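Local coordinates for protein CsuC (Acinetobacter baumannii, PDB 6FJY) that acts as the periplasmic chaperone that probably holds the tip adhesin CsuE before it is assembled into archaic chaperone-usher Csu pili, at residues E85-L90 with P119-G124. Numbering follows the deposited sequence.
Sequences EQSYRL and PLFAYG
Gln-86 and Ala-122 exchange two backbone hydrogen bonds, as do Tyr-88 and Leu-120. Gln-86 N gives its hydrogen to Ala-122 O over 2.8 Å. Ala-122 N answers to Gln-86 O at 3.0 Å. Tyr-88 N to Leu-120 O, also 2.8 Å, is the more bent of the two bonds to that residue, with 139° at the hydrogen. Between these couples sits the non-hydrogen-bonded pair Ser-87 and Phe-121, where Phe-121 CA lies 3.3 Å from Gln-86 O in a CA-H...O contact.

Side chains alternate between the two faces of the sheet. Glu-85, Ser-87, Arg-89, Pro-119, Phe-121 and Tyr-123 share one face; Gln-86, Tyr-88, Leu-120 and Ala-122 lie on the other. The antiparallel pairing belongs to the Ig-like PapD N-terminal domain and joins strands 85-95 and 109-123. Strand 31-41 continues the sheet beyond 85-95.

The polar side-chain bond is at one end. Tyr-123 OH donates to Glu-85 OE2 over 2.6 Å, and OE2 receives it on its anti lone pair, away from OE1. The two side chains run side by side, with carboxylate and ring planes 59° apart. An extended glutamate chain, CG anti to the backbone N (chi1 178°), takes the carboxylate to the phenol. Glu-85 OE1 accepts from Phe-172 N, which gives the buried carboxylate a second hold. Phe-172 also stacks on Phe-121.

The remaining side-chain contacts are mostly van der Waals. Ser-87 OG meets the edge of the Phe-121 ring, 3.4 Å from CE1. On the Gln-86 face, Tyr-88 CE1 touches Ala-122 CB at 4.0 Å. Pro-119 N lies over one face of the Arg-89 guanidinium. The Tyr-88 hydroxyl is hydrogen-bonded to Glu-54. Arg-89 NH2 is hydrogen-bonded to Ser-117 and forms a salt bridge with a backbone group of the other protein's chain, probably its terminal carboxylate.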
ATOM      1  N   GLU A  85     -18.893   5.650   0.218  1.00 61.66           N
ATOM      2  CA  GLU A  85     -17.659   4.968  -0.143  1.00 62.83           C
ATOM      3  C   GLU A  85     -17.827   4.337  -1.525  1.00 57.24           C
ATOM      4  O   GLU A  85     -18.565   3.356  -1.679  1.00 44.70           O
ATOM      5  CB  GLU A  85     -17.321   3.905   0.899  1.00 60.70           C
ATOM      6  CG  GLU A  85     -16.070   3.102   0.570  1.00 58.18           C
ATOM      7  CD  GLU A  85     -15.829   2.000   1.548  1.00 50.04           C
ATOM      8  OE1 GLU A  85     -16.596   1.007   1.514  1.00 46.37           O
ATOM      9  OE2 GLU A  85     -14.884   2.123   2.368  1.00 52.42           O
ATOM     10  N   GLN A  86     -17.131   4.889  -2.518  1.00 53.55           N
ATOM     11  CA  GLN A  86     -17.143   4.357  -3.879  1.00 49.89           C
ATOM     12  C   GLN A  86     -16.010   3.353  -4.060  1.00 47.96           C
ATOM     13  O   GLN A  86     -14.865   3.605  -3.656  1.00 36.27           O
ATOM     14  CB  GLN A  86     -16.998   5.465  -4.921  1.00 54.66           C
ATOM     15  CG  GLN A  86     -18.034   6.553  -4.855  1.00 78.56           C
ATOM     16  CD  GLN A  86     -19.415   6.101  -5.301  1.00 79.14           C
ATOM     17  OE1 GLN A  86     -19.591   5.002  -5.827  1.00 79.95           O
ATOM     18  NE2 GLN A  86     -20.402   6.957  -5.086  1.00 81.70           N
ATOM     19  N   SER A  87     -16.338   2.221  -4.668  1.00 56.53           N
ATOM     20  CA  SER A  87     -15.423   1.107  -4.831  1.00 57.28           C
ATOM     21  C   SER A  87     -14.958   1.033  -6.277  1.00 51.83           C
ATOM     22  O   SER A  87     -15.732   1.280  -7.203  1.00 35.60           O
ATOM     23  CB  SER A  87     -16.103  -0.198  -4.430  1.00 65.28           C
ATOM     24  OG  SER A  87     -16.648  -0.078  -3.127  1.00 67.60           O
ATOM     25  N   TYR A  88     -13.685   0.706  -6.466  1.00 55.42           N
ATOM     26  CA  TYR A  88     -13.094   0.600  -7.787  1.00 47.15           C
ATOM     27  C   TYR A  88     -12.069  -0.526  -7.758  1.00 54.94           C
ATOM     28  O   TYR A  88     -11.617  -0.949  -6.691  1.00 37.96           O
ATOM     29  CB  TYR A  88     -12.400   1.900  -8.201  1.00 43.72           C
ATOM     30  CG  TYR A  88     -13.253   3.130  -8.160  1.00 48.65           C
ATOM     31  CD1 TYR A  88     -13.398   3.850  -6.974  1.00 43.83           C
ATOM     32  CD2 TYR A  88     -13.878   3.609  -9.302  1.00 51.98           C
ATOM     33  CE1 TYR A  88     -14.160   4.991  -6.921  1.00 60.03           C
ATOM     34  CE2 TYR A  88     -14.643   4.763  -9.256  1.00 62.88           C
ATOM     35  CZ  TYR A  88     -14.784   5.444  -8.057  1.00 61.48           C
ATOM     36  OH  TYR A  88     -15.546   6.578  -8.004  1.00 52.58           O
ATOM     37  N   ARG A  89     -11.653  -0.977  -8.940  1.00 55.50           N
ATOM     38  CA  ARG A  89     -10.543  -1.920  -9.056  1.00 49.79           C
ATOM     39  C   ARG A  89      -9.487  -1.251  -9.911  1.00 46.42           C
ATOM     40  O   ARG A  89      -9.786  -0.808 -11.026  1.00 45.62           O
ATOM     41  CB  ARG A  89     -10.951  -3.244  -9.703  1.00 44.92           C
ATOM     42  CG  ARG A  89     -12.019  -4.056  -8.953  1.00 66.14           C
ATOM     43  CD  ARG A  89     -11.615  -4.580  -7.587  1.00 70.23           C
ATOM     44  NE  ARG A  89     -10.497  -5.505  -7.623  1.00 66.72           N
ATOM     45  CZ  ARG A  89     -10.148  -6.280  -6.604  1.00 65.41           C
ATOM     46  NH1 ARG A  89     -10.836  -6.253  -5.469  1.00 63.25           N
ATOM     47  NH2 ARG A  89      -9.100  -7.076  -6.716  1.00 77.58           N
ATOM     48  N   LEU A  90      -8.276  -1.138  -9.370  1.00 55.34           N
ATOM     49  CA  LEU A  90      -7.112  -0.721 -10.138  1.00 48.93           C
ATOM     50  C   LEU A  90      -6.522  -1.959 -10.805  1.00 51.55           C
ATOM     51  O   LEU A  90      -6.239  -2.954 -10.124  1.00 33.36           O
ATOM     52  CB  LEU A  90      -6.089  -0.055  -9.222  1.00 53.99           C
ATOM     53  CG  LEU A  90      -4.697   0.184  -9.803  1.00 46.03           C
ATOM     54  CD1 LEU A  90      -4.772   1.068 -11.010  1.00 37.77           C
ATOM     55  CD2 LEU A  90      -3.755   0.758  -8.759  1.00 45.65           C
ATOM     56  N   PRO A 119      -7.658  -3.282  -4.938  1.00 51.59           N
ATOM     57  CA  PRO A 119      -8.871  -2.582  -4.502  1.00 45.78           C
ATOM     58  C   PRO A 119      -8.587  -1.112  -4.240  1.00 48.74           C
ATOM     59  O   PRO A 119      -7.594  -0.747  -3.607  1.00 33.89           O
ATOM     60  CB  PRO A 119      -9.241  -3.309  -3.210  1.00 42.12           C
ATOM     61  CG  PRO A 119      -7.892  -3.716  -2.641  1.00 44.79           C
ATOM     62  CD  PRO A 119      -7.054  -4.071  -3.843  1.00 50.73           C
ATOM     63  N   LEU A 120      -9.497  -0.270  -4.701  1.00 51.33           N
ATOM     64  CA  LEU A 120      -9.358   1.173  -4.586  1.00 50.19           C
ATOM     65  C   LEU A 120     -10.665   1.763  -4.074  1.00 36.74           C
ATOM     66  O   LEU A 120     -11.739   1.430  -4.588  1.00 34.11           O
ATOM     67  CB  LEU A 120      -8.999   1.767  -5.939  1.00 42.61           C
ATOM     68  CG  LEU A 120      -8.938   3.285  -5.970  1.00 51.04           C
ATOM     69  CD1 LEU A 120      -7.776   3.822  -5.091  1.00 42.00           C
ATOM     70  CD2 LEU A 120      -8.826   3.734  -7.387  1.00 44.17           C
ATOM     71  N   PHE A 121     -10.582   2.597  -3.041  1.00 50.53           N
ATOM     72  CA  PHE A 121     -11.772   3.214  -2.465  1.00 51.82           C
ATOM     73  C   PHE A 121     -11.633   4.725  -2.403  1.00 45.81           C
ATOM     74  O   PHE A 121     -10.616   5.244  -1.947  1.00 43.86           O
ATOM     75  CB  PHE A 121     -12.057   2.684  -1.067  1.00 46.10           C
ATOM     76  CG  PHE A 121     -12.314   1.218  -1.036  1.00 50.16           C
ATOM     77  CD1 PHE A 121     -13.548   0.719  -1.392  1.00 50.78           C
ATOM     78  CD2 PHE A 121     -11.324   0.332  -0.632  1.00 41.64           C
ATOM     79  CE1 PHE A 121     -13.803  -0.648  -1.367  1.00 53.61           C
ATOM     80  CE2 PHE A 121     -11.574  -1.032  -0.612  1.00 44.61           C
ATOM     81  CZ  PHE A 121     -12.816  -1.519  -0.972  1.00 44.95           C
ATOM     82  N   ALA A 122     -12.693   5.422  -2.807  1.00 51.40           N
ATOM     83  CA  ALA A 122     -12.754   6.872  -2.724  1.00 59.19           C
ATOM     84  C   ALA A 122     -13.979   7.303  -1.916  1.00 57.94           C
ATOM     85  O   ALA A 122     -15.023   6.638  -1.921  1.00 42.92           O
ATOM     86  CB  ALA A 122     -12.763   7.496  -4.125  1.00 48.25           C
ATOM     87  N   TYR A 123     -13.839   8.421  -1.210  1.00 52.11           N
ATOM     88  CA  TYR A 123     -14.777   8.809  -0.169  1.00 62.44           C
ATOM     89  C   TYR A 123     -15.380  10.171  -0.459  1.00 61.78           C
ATOM     90  O   TYR A 123     -14.665  11.118  -0.801  1.00 43.89           O
ATOM     91  CB  TYR A 123     -14.098   8.803   1.210  1.00 58.02           C
ATOM     92  CG  TYR A 123     -13.716   7.402   1.602  1.00 54.51           C
ATOM     93  CD1 TYR A 123     -14.638   6.569   2.222  1.00 48.29           C
ATOM     94  CD2 TYR A 123     -12.452   6.885   1.297  1.00 54.17           C
ATOM     95  CE1 TYR A 123     -14.303   5.270   2.554  1.00 51.31           C
ATOM     96  CE2 TYR A 123     -12.105   5.580   1.627  1.00 47.29           C
ATOM     97  CZ  TYR A 123     -13.036   4.775   2.237  1.00 43.07           C
ATOM     98  OH  TYR A 123     -12.723   3.483   2.575  1.00 44.61           O
ATOM     99  N   GLY A 124     -16.700  10.245  -0.339  1.00 60.70           N
ATOM    100  CA  GLY A 124     -17.393  11.507  -0.309  1.00 73.28           C
ATOM    101  C   GLY A 124     -17.297  12.155   1.056  1.00 69.75           C
ATOM    102  O   GLY A 124     -16.690  11.630   1.987  1.00 57.22           O
TER